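Local coordinates for lytic Polysaccharide Monooxygenase (Phytophthora infestans, PDB 6Z5Y), which binds copper and probably cleaves pectin oxidatively during plant infection, this chain being the copper-binding domain of a longer secreted protein, at residues Gly2-Pro7 / Tyr164-Pro169; Thr16-Val21 / Cys70-Pro75; Asp55-Met60 / Met144-Trp149; Ile102-Lys107 / Val133-Cys138. All coordinates share one frame; numbering follows the deposited sequence.

Contact 1 of 4, residues Gly2-Pro7 / Tyr164-Pro169; sequences GYIAKP and YKNCIP
N166 reaches from its strand to the backbone of Y3 and I4 and makes the one direct hydrogen bond of this contact. Its CB, pointing toward the 2-7 segment, only carries the amide across; with CG anti to the carbonyl carbon (chi1 -54°) the amide arrives in line with the N-H of I4. CG passes 4.1 Å from Y3 CB. At the tip the two amide atoms divide the work. OD1 accepts from I4 N at 2.8 Å, a nearly straight bond (168° at the hydrogen) whose donor is tilted 21° from the carbonyl plane. ND2 lies against Y3 CB (3.8 Å), gives a weak bond to K165 O and a better one, 2.9 Å, to a water, which donates to G2 O at 2.7 Å. The side-chain amide is thus fixed at both ends. Farther along, I168 CD1 lies 3.7 Å from I4 CG2 in one of the two conformers of I4 and 3.4 Å from P7 O, while I168 CG2 faces the ring of P7, which follows a cis peptide bond. Y164, a residue of the copper site, turns its OH to H1 N and Q162. The two segments run nearly parallel but belong to different sheets of the beta-sandwich: strand 4-6 pairs with 88-90, where A5 and K6 form a classic beta bulge opposite T89, whereas strand 158-170 lies between 21-23 and 143-155.

Contact 2 of 4, residues Thr16-Val21 / Cys70-Pro75; sequences TNNWVV and CGFTDP
The turn that presents F72 to T16 is closed on C70 O, a carbonyl oxygen held by two donors of T73. T73 N reaches it at 3.0 Å and T73 OG1 at 2.7 Å, the hydroxyl lying in the carbonyl plane on a lone pair. G71 and F72 are the central residues of this type II' turn, and the positive phi of G71 (58°) suits its glycine. F72 carries its ring into the 16-21 loop. T16 CG2 sits over one face, 3.4 Å from the ring centroid, in a close CH-pi contact. In the lytic polysaccharide monooxygenase domain these are two irregular connections, the first leading into strand 21-23 beside the copper site, where the W19 ring meets that of H1. T16 is oriented by an ST turn: with OG1 opposite the backbone nitrogen (chi1 176°), that oxygen accepts from N18 N at 3.1 Å, and CG2 is turned over the phenyl ring. W19 O meets the ring edge in its plane, 3.3 Å from F72 CE2; this carbonyl oxygen is buried here and has no hydrogen-bond partner in the model. Beyond the ring, V20 CG2 presses against G71 CA at 3.5 Å, a tight carbon pair. C70 is disulfide-linked to C167, whose N also bonds T73 OG1.

Contact 3 of 4, residues Asp55-Met60 / Met144-Trp149; sequences DVRSLM and MLRFYW
The aromatic contacts of this helix-on-sheet packing centre on Y148. R57 covers one face of its ring: R57 CA stands 3.8 Å from the centroid, 6° off the normal, in a CH-pi contact. With R57 CG trans to the backbone nitrogen (chi1 -180°) and the chain extended, CB and CG continue across the ring toward its hydroxyl end, CG within 3.5 Å of Y148 CZ. M60 SD instead lies in the ring plane at the edge, 3.9 Å from Y148 CD2, a Met-aromatic contact. V56 CG1 adds apolar packing, 3.7 Å from Y148 CB. Separately, the M60 methyl CE rests on a backbone carbonyl, 3.6 Å from W149 O. Among charged groups, R57 NH2 and R146 NH1 approach to 3.7 Å, with R146 CD over one face of the R57 guanidinium. D61 probably eases this closeness of like charges through a salt bridge with R57 NE, and it also bonds Y148 OH, while R57 NH1 bonds D105 O. D55 OD1 caps the helix, accepting from S58 N. Helix 56-60 crosses the 144-149 part of strand 143-155 at 82°, the short-segment axes 8.4 Å apart; on the strand's other side, L145 and F147 pack on I4 of strand 4-6.

Contact 4 of 4, residues Ile102-Lys107 / Val133-Cys138; sequences IWLDDK and VDYSSC
L104, at the end of strand 100-104, plugs into the loop 133-138 just where the chain reverses through a type II' turn, L104 to K107, of a tight beta hairpin. One methyl does most of the touching: L104 CD1 lies 3.3 Å from D134 O, 4.0 Å from Y135 CD1 and, in one of the two conformers of C138, 3.7 Å from its SG. The leucine and tyrosine side chains meet at about a right angle. CG of L104 is anti to the carbonyl carbon (chi1 -58°), which points CG at the loop, with CD1 and CD2 both near C138 SG and Y135 CD1. A looser pair, I102 CD1 and V133 CG2 at 4.3 Å, continues the packing along the strand.

Water bridges the polar side of the contact. K107 stretches out fully, its CD passing S137 OG, and its NZ stops 4.4 Å from D134 OD2, beyond salt-bridge range. NZ instead donates to one water at 2.9 Å, which is also bonded to D134 O and S137 N, and to a second that joins it to D134 OD2. Another water links L104 O with S137 OG.

Farther out, paired backbone bonds between L104 and K107 close the hairpin turn, the disulfide C138-C143 ties the 3-10 segment to strand 143-155, and Y135 OH is bound to T87 O. D134 is held by its own Asx turn: S136 N and S136 OG reach OD1 from the same face of the carboxylate, the hydroxyl at 2.8 Å.

Contacts 1, 3 and 4 all reach the five-stranded sheet, where strands 158-170, 143-155 and 100-104 lie side by side; N166 O to F147 N (2.9 Å) joins contact 1 to contact 3, and R146 O to W103 N (2.8 Å) joins contact 3 to contact 4. Contact 2 packs on contact 1 where Y164 CE2 meets W19 N (3.3 Å). The copper lies near the first three: the side chain of Y164 is about 3 Å from it, and those of W19 and W149 about 5 Å each. Contact 4 lies away from the metal site; its centre is about 20 Å from that of contact 2, and their nearest atoms are about 9 Å apart.

Contact 1 of 4, residues Gly2-Pro7 / Tyr164-Pro169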
# COMPACT_ATOMS: atom_id res chain seq x y z
N GLY A 2 4.08 0.63 8.68
CA GLY A 2 2.65 0.61 8.97
C GLY A 2 1.93 -0.46 8.18
O GLY A 2 2.43 -0.98 7.18
N TYR A 3 0.71 -0.74 8.61
CA TYR A 3 -0.20 -1.70 7.97
C TYR A 3 -1.60 -1.11 8.06
O TYR A 3 -1.91 -0.37 9.01
CB TYR A 3 -0.10 -3.11 8.61
CG TYR A 3 -0.32 -3.14 10.10
CD1 TYR A 3 0.75 -2.92 10.97
CD2 TYR A 3 -1.57 -3.32 10.66
CE1 TYR A 3 0.57 -2.87 12.34
CE2 TYR A 3 -1.75 -3.30 12.03
CZ TYR A 3 -0.69 -3.06 12.86
OH TYR A 3 -0.85 -2.94 14.20
N ILE A 4 -2.49 -1.57 7.20
CA ILE A 4 -3.92 -1.28 7.42
C ILE A 4 -4.37 -2.05 8.64
O ILE A 4 -4.24 -3.29 8.70
CB ILE A 4 -4.75 -1.58 6.17
CG1 ILE A 4 -4.43 -0.55 5.09
CG2 ILE A 4 -6.23 -1.60 6.52
CD1 ILE A 4 -5.24 -0.71 3.84
N ALA A 5 -4.89 -1.32 9.61
CA ALA A 5 -5.30 -1.88 10.90
C ALA A 5 -6.80 -2.10 10.98
O ALA A 5 -7.22 -2.96 11.79
CB ALA A 5 -4.84 -0.98 12.01
N LYS A 6 -7.59 -1.37 10.25
CA LYS A 6 -9.04 -1.51 10.18
C LYS A 6 -9.41 -1.37 8.73
O LYS A 6 -9.14 -0.34 8.14
CB LYS A 6 -9.67 -0.42 11.02
CG LYS A 6 -11.12 -0.62 11.32
CD LYS A 6 -11.66 0.40 12.28
CE LYS A 6 -13.08 0.11 12.68
NZ LYS A 6 -13.65 1.25 13.41
N PRO A 7 -10.00 -2.39 8.09
CA PRO A 7 -10.32 -3.70 8.67
C PRO A 7 -9.07 -4.46 9.12
O PRO A 7 -7.97 -4.23 8.61
CB PRO A 7 -11.04 -4.40 7.52
CG PRO A 7 -10.48 -3.76 6.29
CD PRO A 7 -10.27 -2.31 6.66
N TYR A 164 5.42 -2.23 0.85
CA TYR A 164 4.49 -2.65 1.90
C TYR A 164 3.29 -3.26 1.18
O TYR A 164 2.73 -2.66 0.26
CB TYR A 164 4.06 -1.46 2.76
CG TYR A 164 5.19 -0.80 3.49
CD1 TYR A 164 5.96 0.15 2.86
CD2 TYR A 164 5.49 -1.14 4.80
CE1 TYR A 164 7.01 0.76 3.50
CE2 TYR A 164 6.58 -0.55 5.45
CZ TYR A 164 7.32 0.42 4.79
OH TYR A 164 8.39 1.00 5.44
N LYS A 165 2.88 -4.43 1.65
CA LYS A 165 1.74 -5.15 1.11
C LYS A 165 0.95 -5.74 2.25
O LYS A 165 1.52 -6.36 3.15
CB LYS A 165 2.20 -6.28 0.19
CG LYS A 165 2.72 -5.82 -1.15
CD LYS A 165 3.36 -6.91 -1.97
CE LYS A 165 4.79 -7.14 -1.54
NZ LYS A 165 5.34 -8.37 -2.16
N ASN A 166 -0.38 -5.60 2.14
CA ASN A 166 -1.28 -6.34 3.04
C ASN A 166 -2.35 -7.02 2.18
O ASN A 166 -2.78 -6.48 1.15
CB ASN A 166 -2.01 -5.40 4.01
CG ASN A 166 -1.15 -4.48 4.84
OD1 ASN A 166 -1.65 -3.43 5.24
ND2 ASN A 166 0.06 -4.87 5.20
N CYS A 167 -2.81 -8.15 2.67
CA CYS A 167 -3.99 -8.86 2.15
C CYS A 167 -4.89 -9.05 3.37
O CYS A 167 -4.42 -9.62 4.35
CB CYS A 167 -3.64 -10.22 1.56
SG CYS A 167 -2.61 -10.06 0.10
N ILE A 168 -6.14 -8.59 3.26
CA ILE A 168 -7.08 -8.64 4.39
C ILE A 168 -8.40 -9.19 3.89
O ILE A 168 -9.11 -8.51 3.14
CB ILE A 168 -7.27 -7.26 5.03
CG1 ILE A 168 -5.92 -6.67 5.45
CG2 ILE A 168 -8.21 -7.39 6.21
CD1 ILE A 168 -5.99 -5.28 6.05
N PRO A 169 -8.75 -10.43 4.26
CA PRO A 169 -10.00 -10.99 3.80
C PRO A 169 -11.14 -10.27 4.52
O PRO A 169 -11.06 -10.07 5.75
CB PRO A 169 -9.92 -12.46 4.21
CG PRO A 169 -8.95 -12.48 5.40
CD PRO A 169 -7.95 -11.38 5.10
O HOH W 1 2.46 -3.50 6.12

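Contact 2 of 4, residues Thr16-Val21 / Cys70-Pro75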
# COMPACT_ATOMS: atom_id res chain seq x y z
N THR A 16 3.79 -7.45 12.31
CA THR A 16 4.87 -6.47 12.16
C THR A 16 4.39 -5.39 11.21
O THR A 16 3.62 -5.66 10.27
CB THR A 16 6.15 -7.11 11.62
OG1 THR A 16 7.10 -6.04 11.42
CG2 THR A 16 5.94 -7.88 10.35
N ASN A 17 4.89 -4.18 11.43
CA ASN A 17 4.61 -3.04 10.53
C ASN A 17 5.71 -2.85 9.49
O ASN A 17 5.70 -1.87 8.75
CB ASN A 17 4.41 -1.77 11.34
CG ASN A 17 5.66 -1.34 12.06
OD1 ASN A 17 6.76 -1.84 11.79
ND2 ASN A 17 5.54 -0.37 12.94
N ASN A 18 6.58 -3.83 9.36
CA ASN A 18 7.76 -3.76 8.47
C ASN A 18 7.39 -3.83 7.01
O ASN A 18 6.41 -4.46 6.62
CB ASN A 18 8.68 -4.95 8.81
CG ASN A 18 10.15 -4.76 8.57
OD1 ASN A 18 10.54 -3.66 8.26
ND2 ASN A 18 10.93 -5.85 8.60
N TRP A 19 8.30 -3.31 6.21
CA TRP A 19 8.31 -3.57 4.79
C TRP A 19 8.63 -5.03 4.52
O TRP A 19 9.22 -5.77 5.32
CB TRP A 19 9.28 -2.64 4.07
CG TRP A 19 10.60 -2.42 4.73
CD1 TRP A 19 10.96 -1.30 5.42
CD2 TRP A 19 11.76 -3.26 4.74
NE1 TRP A 19 12.24 -1.39 5.86
CE2 TRP A 19 12.76 -2.58 5.44
CE3 TRP A 19 12.06 -4.52 4.19
CZ2 TRP A 19 14.03 -3.10 5.61
CZ3 TRP A 19 13.31 -5.05 4.40
CH2 TRP A 19 14.29 -4.35 5.11
N VAL A 20 8.22 -5.43 3.31
CA VAL A 20 8.49 -6.79 2.78
C VAL A 20 9.90 -6.86 2.17
O VAL A 20 10.62 -7.82 2.43
CB VAL A 20 7.40 -7.18 1.77
CG1 VAL A 20 7.61 -8.59 1.26
CG2 VAL A 20 6.01 -7.02 2.36
N VAL A 21 10.22 -5.87 1.36
CA VAL A 21 11.59 -5.69 0.84
C VAL A 21 11.96 -4.22 0.90
O VAL A 21 11.07 -3.33 0.91
CB VAL A 21 11.75 -6.19 -0.60
CG1 VAL A 21 11.44 -7.68 -0.74
CG2 VAL A 21 10.90 -5.42 -1.59
N CYS A 70 1.35 -10.75 -0.32
CA CYS A 70 0.66 -10.43 0.93
C CYS A 70 1.61 -10.05 2.06
O CYS A 70 1.16 -9.75 3.16
CB CYS A 70 -0.28 -11.55 1.37
SG CYS A 70 -1.60 -11.83 0.17
N GLY A 71 2.92 -10.00 1.82
CA GLY A 71 3.82 -9.64 2.92
C GLY A 71 3.67 -10.58 4.08
O GLY A 71 3.66 -11.80 3.92
N PHE A 72 3.56 -9.99 5.27
CA PHE A 72 3.45 -10.73 6.55
C PHE A 72 2.00 -11.09 6.84
O PHE A 72 1.77 -11.80 7.82
CB PHE A 72 4.05 -9.89 7.66
CG PHE A 72 5.49 -9.51 7.47
CD1 PHE A 72 6.50 -10.33 7.87
CD2 PHE A 72 5.84 -8.31 6.88
CE1 PHE A 72 7.83 -9.95 7.72
CE2 PHE A 72 7.15 -7.92 6.71
CZ PHE A 72 8.16 -8.75 7.13
N THR A 73 1.06 -10.57 6.07
CA THR A 73 -0.35 -10.77 6.36
C THR A 73 -0.82 -12.07 5.74
O THR A 73 -0.28 -12.56 4.75
CB THR A 73 -1.20 -9.58 5.89
OG1 THR A 73 -1.18 -9.50 4.46
CG2 THR A 73 -0.76 -8.28 6.52
N ASP A 74 -1.87 -12.60 6.34
CA ASP A 74 -2.41 -13.93 5.97
C ASP A 74 -3.72 -13.80 5.22
O ASP A 74 -4.76 -13.50 5.81
CB ASP A 74 -2.62 -14.75 7.24
CG ASP A 74 -3.05 -16.16 6.97
OD1 ASP A 74 -3.09 -16.54 5.77
OD2 ASP A 74 -3.23 -16.91 7.96
N PRO A 75 -3.74 -14.08 3.91
CA PRO A 75 -5.01 -13.98 3.19
C PRO A 75 -6.01 -15.05 3.61
O PRO A 75 -7.19 -14.91 3.32
CB PRO A 75 -4.57 -14.18 1.74
CG PRO A 75 -3.31 -15.00 1.83
CD PRO A 75 -2.62 -14.51 3.08

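Contact 3 of 4, residues Asp55-Met60 / Met144-Trp149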
# COMPACT_ATOMS: atom_id res chain seq x y z
N ASP A 55 0.21 1.05 -12.11
CA ASP A 55 -0.19 1.19 -10.70
C ASP A 55 0.74 0.31 -9.87
O ASP A 55 1.58 -0.45 -10.41
CB ASP A 55 -1.66 0.88 -10.52
CG ASP A 55 -2.09 -0.44 -11.16
OD1 ASP A 55 -1.35 -1.41 -11.03
OD2 ASP A 55 -3.19 -0.51 -11.75
N VAL A 56 0.66 0.44 -8.56
CA VAL A 56 1.62 -0.28 -7.70
C VAL A 56 1.35 -1.78 -7.74
O VAL A 56 2.31 -2.56 -7.71
CB VAL A 56 1.64 0.30 -6.28
CG1 VAL A 56 2.68 -0.40 -5.43
CG2 VAL A 56 1.92 1.80 -6.30
N ARG A 57 0.09 -2.18 -7.79
CA ARG A 57 -0.21 -3.61 -7.84
C ARG A 57 0.44 -4.24 -9.06
O ARG A 57 1.00 -5.35 -8.96
CB ARG A 57 -1.73 -3.84 -7.86
CG ARG A 57 -2.07 -5.32 -7.91
CD ARG A 57 -3.56 -5.54 -7.71
NE ARG A 57 -3.80 -6.98 -7.58
CZ ARG A 57 -4.99 -7.50 -7.28
NH1 ARG A 57 -6.04 -6.71 -7.20
NH2 ARG A 57 -5.12 -8.78 -7.02
N SER A 58 0.37 -3.58 -10.20
CA SER A 58 0.93 -4.08 -11.48
C SER A 58 2.46 -4.15 -11.38
O SER A 58 3.09 -4.97 -12.01
CB SER A 58 0.52 -3.20 -12.64
OG SER A 58 -0.90 -3.28 -12.84
N LEU A 59 3.04 -3.19 -10.68
CA LEU A 59 4.50 -3.15 -10.47
C LEU A 59 4.96 -4.34 -9.63
O LEU A 59 6.00 -4.95 -9.92
CB LEU A 59 4.90 -1.83 -9.82
CG LEU A 59 6.36 -1.65 -9.44
CD1 LEU A 59 7.23 -1.62 -10.68
CD2 LEU A 59 6.50 -0.38 -8.62
N MET A 60 4.22 -4.62 -8.58
CA MET A 60 4.68 -5.61 -7.57
C MET A 60 4.24 -7.05 -7.90
O MET A 60 5.03 -7.97 -7.68
CB MET A 60 4.19 -5.24 -6.18
CG MET A 60 4.77 -3.93 -5.68
SD MET A 60 4.46 -3.74 -3.94
CE MET A 60 5.21 -2.15 -3.65
N MET A 144 -11.16 -10.06 -1.04
CA MET A 144 -9.82 -9.82 -0.49
C MET A 144 -9.46 -8.35 -0.68
O MET A 144 -9.33 -7.88 -1.83
CB MET A 144 -8.79 -10.69 -1.21
CG MET A 144 -7.40 -10.61 -0.58
SD MET A 144 -7.34 -11.18 1.12
CE MET A 144 -7.95 -12.83 0.91
N LEU A 145 -9.24 -7.66 0.43
CA LEU A 145 -8.65 -6.31 0.36
C LEU A 145 -7.15 -6.47 0.18
O LEU A 145 -6.52 -7.26 0.86
CB LEU A 145 -8.98 -5.53 1.62
CG LEU A 145 -8.41 -4.10 1.64
CD1 LEU A 145 -9.27 -3.19 2.52
CD2 LEU A 145 -6.97 -4.06 2.15
N ARG A 146 -6.60 -5.74 -0.78
CA ARG A 146 -5.15 -5.70 -0.95
C ARG A 146 -4.69 -4.27 -0.91
O ARG A 146 -5.22 -3.40 -1.62
CB ARG A 146 -4.70 -6.40 -2.22
CG ARG A 146 -4.91 -7.91 -2.15
CD ARG A 146 -4.42 -8.61 -3.41
NE ARG A 146 -4.54 -10.07 -3.33
CZ ARG A 146 -5.64 -10.77 -3.62
NH1 ARG A 146 -6.75 -10.17 -4.04
NH2 ARG A 146 -5.63 -12.09 -3.51
N PHE A 147 -3.68 -4.03 -0.09
CA PHE A 147 -3.01 -2.72 0.04
C PHE A 147 -1.62 -2.85 -0.53
O PHE A 147 -0.91 -3.83 -0.22
CB PHE A 147 -2.95 -2.33 1.51
CG PHE A 147 -2.18 -1.08 1.82
CD1 PHE A 147 -2.65 0.14 1.38
CD2 PHE A 147 -0.96 -1.12 2.48
CE1 PHE A 147 -1.95 1.30 1.71
CE2 PHE A 147 -0.26 0.03 2.78
CZ PHE A 147 -0.76 1.24 2.40
N TYR A 148 -1.22 -1.86 -1.30
CA TYR A 148 0.14 -1.76 -1.85
C TYR A 148 0.63 -0.35 -1.59
O TYR A 148 -0.09 0.61 -1.91
CB TYR A 148 0.14 -2.02 -3.34
CG TYR A 148 -0.35 -3.37 -3.77
CD1 TYR A 148 -1.69 -3.66 -3.93
CD2 TYR A 148 0.57 -4.39 -4.05
CE1 TYR A 148 -2.10 -4.94 -4.33
CE2 TYR A 148 0.18 -5.65 -4.45
CZ TYR A 148 -1.16 -5.93 -4.59
OH TYR A 148 -1.60 -7.17 -5.01
N TRP A 149 1.86 -0.25 -1.15
CA TRP A 149 2.49 1.06 -0.90
C TRP A 149 3.95 0.94 -1.31
O TRP A 149 4.67 0.06 -0.81
CB TRP A 149 2.35 1.45 0.57
CG TRP A 149 2.99 2.74 1.00
CD1 TRP A 149 3.20 3.86 0.27
CD2 TRP A 149 3.42 3.02 2.34
NE1 TRP A 149 3.78 4.82 1.05
CE2 TRP A 149 3.89 4.35 2.34
CE3 TRP A 149 3.43 2.29 3.53
CZ2 TRP A 149 4.39 4.95 3.50
CZ3 TRP A 149 3.93 2.88 4.66
CH2 TRP A 149 4.41 4.18 4.66

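Contact 4 of 4, residues Ile102-Lys107 / Val133-Cys138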
# COMPACT_ATOMS: atom_id res chain seq x y z
N ILE A 102 -5.53 0.75 -2.70
CA ILE A 102 -6.35 -0.32 -2.09
C ILE A 102 -7.21 -0.92 -3.18
O ILE A 102 -7.89 -0.18 -3.93
CB ILE A 102 -7.21 0.22 -0.95
CG1 ILE A 102 -6.37 0.84 0.15
CG2 ILE A 102 -8.10 -0.89 -0.38
CD1 ILE A 102 -7.14 1.60 1.21
N TRP A 103 -7.22 -2.24 -3.23
CA TRP A 103 -8.06 -3.04 -4.13
C TRP A 103 -8.99 -3.92 -3.32
O TRP A 103 -8.61 -4.40 -2.24
CB TRP A 103 -7.17 -3.94 -4.98
CG TRP A 103 -6.26 -3.23 -5.93
CD1 TRP A 103 -5.13 -2.52 -5.63
CD2 TRP A 103 -6.36 -3.23 -7.34
NE1 TRP A 103 -4.54 -2.05 -6.77
CE2 TRP A 103 -5.28 -2.48 -7.84
CE3 TRP A 103 -7.25 -3.81 -8.26
CZ2 TRP A 103 -5.03 -2.33 -9.20
CZ3 TRP A 103 -7.01 -3.66 -9.61
CH2 TRP A 103 -5.92 -2.91 -10.06
N LEU A 104 -10.17 -4.16 -3.85
CA LEU A 104 -11.10 -5.19 -3.33
C LEU A 104 -11.26 -6.19 -4.46
O LEU A 104 -11.81 -5.86 -5.53
CB LEU A 104 -12.44 -4.57 -2.93
CG LEU A 104 -12.35 -3.48 -1.88
CD1 LEU A 104 -13.71 -2.91 -1.60
CD2 LEU A 104 -11.70 -3.96 -0.60
N ASP A 105 -10.67 -7.36 -4.30
CA ASP A 105 -10.45 -8.27 -5.44
C ASP A 105 -9.84 -7.45 -6.57
O ASP A 105 -8.81 -6.77 -6.35
CB ASP A 105 -11.69 -9.10 -5.74
CG ASP A 105 -12.12 -9.96 -4.55
OD1 ASP A 105 -11.21 -10.46 -3.88
OD2 ASP A 105 -13.34 -10.14 -4.38
N ASP A 106 -10.40 -7.53 -7.76
CA ASP A 106 -9.86 -6.89 -8.97
C ASP A 106 -10.42 -5.47 -9.21
O ASP A 106 -10.22 -4.96 -10.29
CB ASP A 106 -10.05 -7.79 -10.18
CG ASP A 106 -11.46 -8.30 -10.37
OD1 ASP A 106 -12.37 -7.80 -9.66
OD2 ASP A 106 -11.66 -9.20 -11.21
N LYS A 107 -10.99 -4.86 -8.19
CA LYS A 107 -11.48 -3.47 -8.29
C LYS A 107 -10.56 -2.57 -7.49
O LYS A 107 -10.43 -2.73 -6.26
CB LYS A 107 -12.89 -3.39 -7.73
CG LYS A 107 -13.54 -2.03 -7.85
CD LYS A 107 -14.92 -2.02 -7.24
CE LYS A 107 -15.63 -0.70 -7.26
NZ LYS A 107 -16.98 -0.81 -6.65
N VAL A 133 -13.46 4.78 0.64
CA VAL A 133 -13.35 3.35 0.29
C VAL A 133 -14.77 2.78 0.25
O VAL A 133 -15.42 2.69 1.29
CB VAL A 133 -12.47 2.58 1.28
CG1 VAL A 133 -12.36 1.10 0.86
CG2 VAL A 133 -11.08 3.22 1.42
N ASP A 134 -15.21 2.40 -0.93
CA ASP A 134 -16.53 1.81 -1.13
C ASP A 134 -16.37 0.29 -1.07
O ASP A 134 -15.76 -0.30 -1.98
CB ASP A 134 -17.07 2.27 -2.47
CG ASP A 134 -18.43 1.69 -2.81
OD1 ASP A 134 -19.00 0.95 -2.03
OD2 ASP A 134 -18.92 1.99 -3.92
N TYR A 135 -16.87 -0.35 -0.03
CA TYR A 135 -16.79 -1.79 0.16
C TYR A 135 -17.97 -2.54 -0.43
O TYR A 135 -18.08 -3.77 -0.24
CB TYR A 135 -16.70 -2.12 1.65
CG TYR A 135 -15.46 -1.62 2.32
CD1 TYR A 135 -14.27 -2.33 2.27
CD2 TYR A 135 -15.47 -0.43 3.05
CE1 TYR A 135 -13.14 -1.89 2.91
CE2 TYR A 135 -14.33 0.03 3.69
CZ TYR A 135 -13.16 -0.72 3.64
OH TYR A 135 -12.04 -0.33 4.30
N SER A 136 -18.86 -1.87 -1.16
CA SER A 136 -20.11 -2.53 -1.57
C SER A 136 -19.91 -3.77 -2.43
O SER A 136 -20.74 -4.69 -2.33
CB SER A 136 -21.03 -1.57 -2.29
OG SER A 136 -20.44 -1.02 -3.45
N SER A 137 -18.85 -3.81 -3.22
CA SER A 137 -18.61 -4.98 -4.09
C SER A 137 -18.34 -6.24 -3.27
O SER A 137 -18.46 -7.32 -3.83
CB SER A 137 -17.54 -4.68 -5.09
OG SER A 137 -16.27 -4.44 -4.48
N CYS A 138 -17.99 -6.09 -2.01
CA CYS A 138 -17.67 -7.24 -1.14
C CYS A 138 -18.93 -7.95 -0.65
O CYS A 138 -18.81 -9.02 -0.05
CB CYS A 138 -16.87 -6.79 0.06
SG CYS A 138 -15.34 -5.98 -0.43
O HOH W 2 -14.61 -6.08 -5.83
O HOH W 3 -16.72 -1.86 -3.93
O HOH W 4 -17.49 2.20 -6.12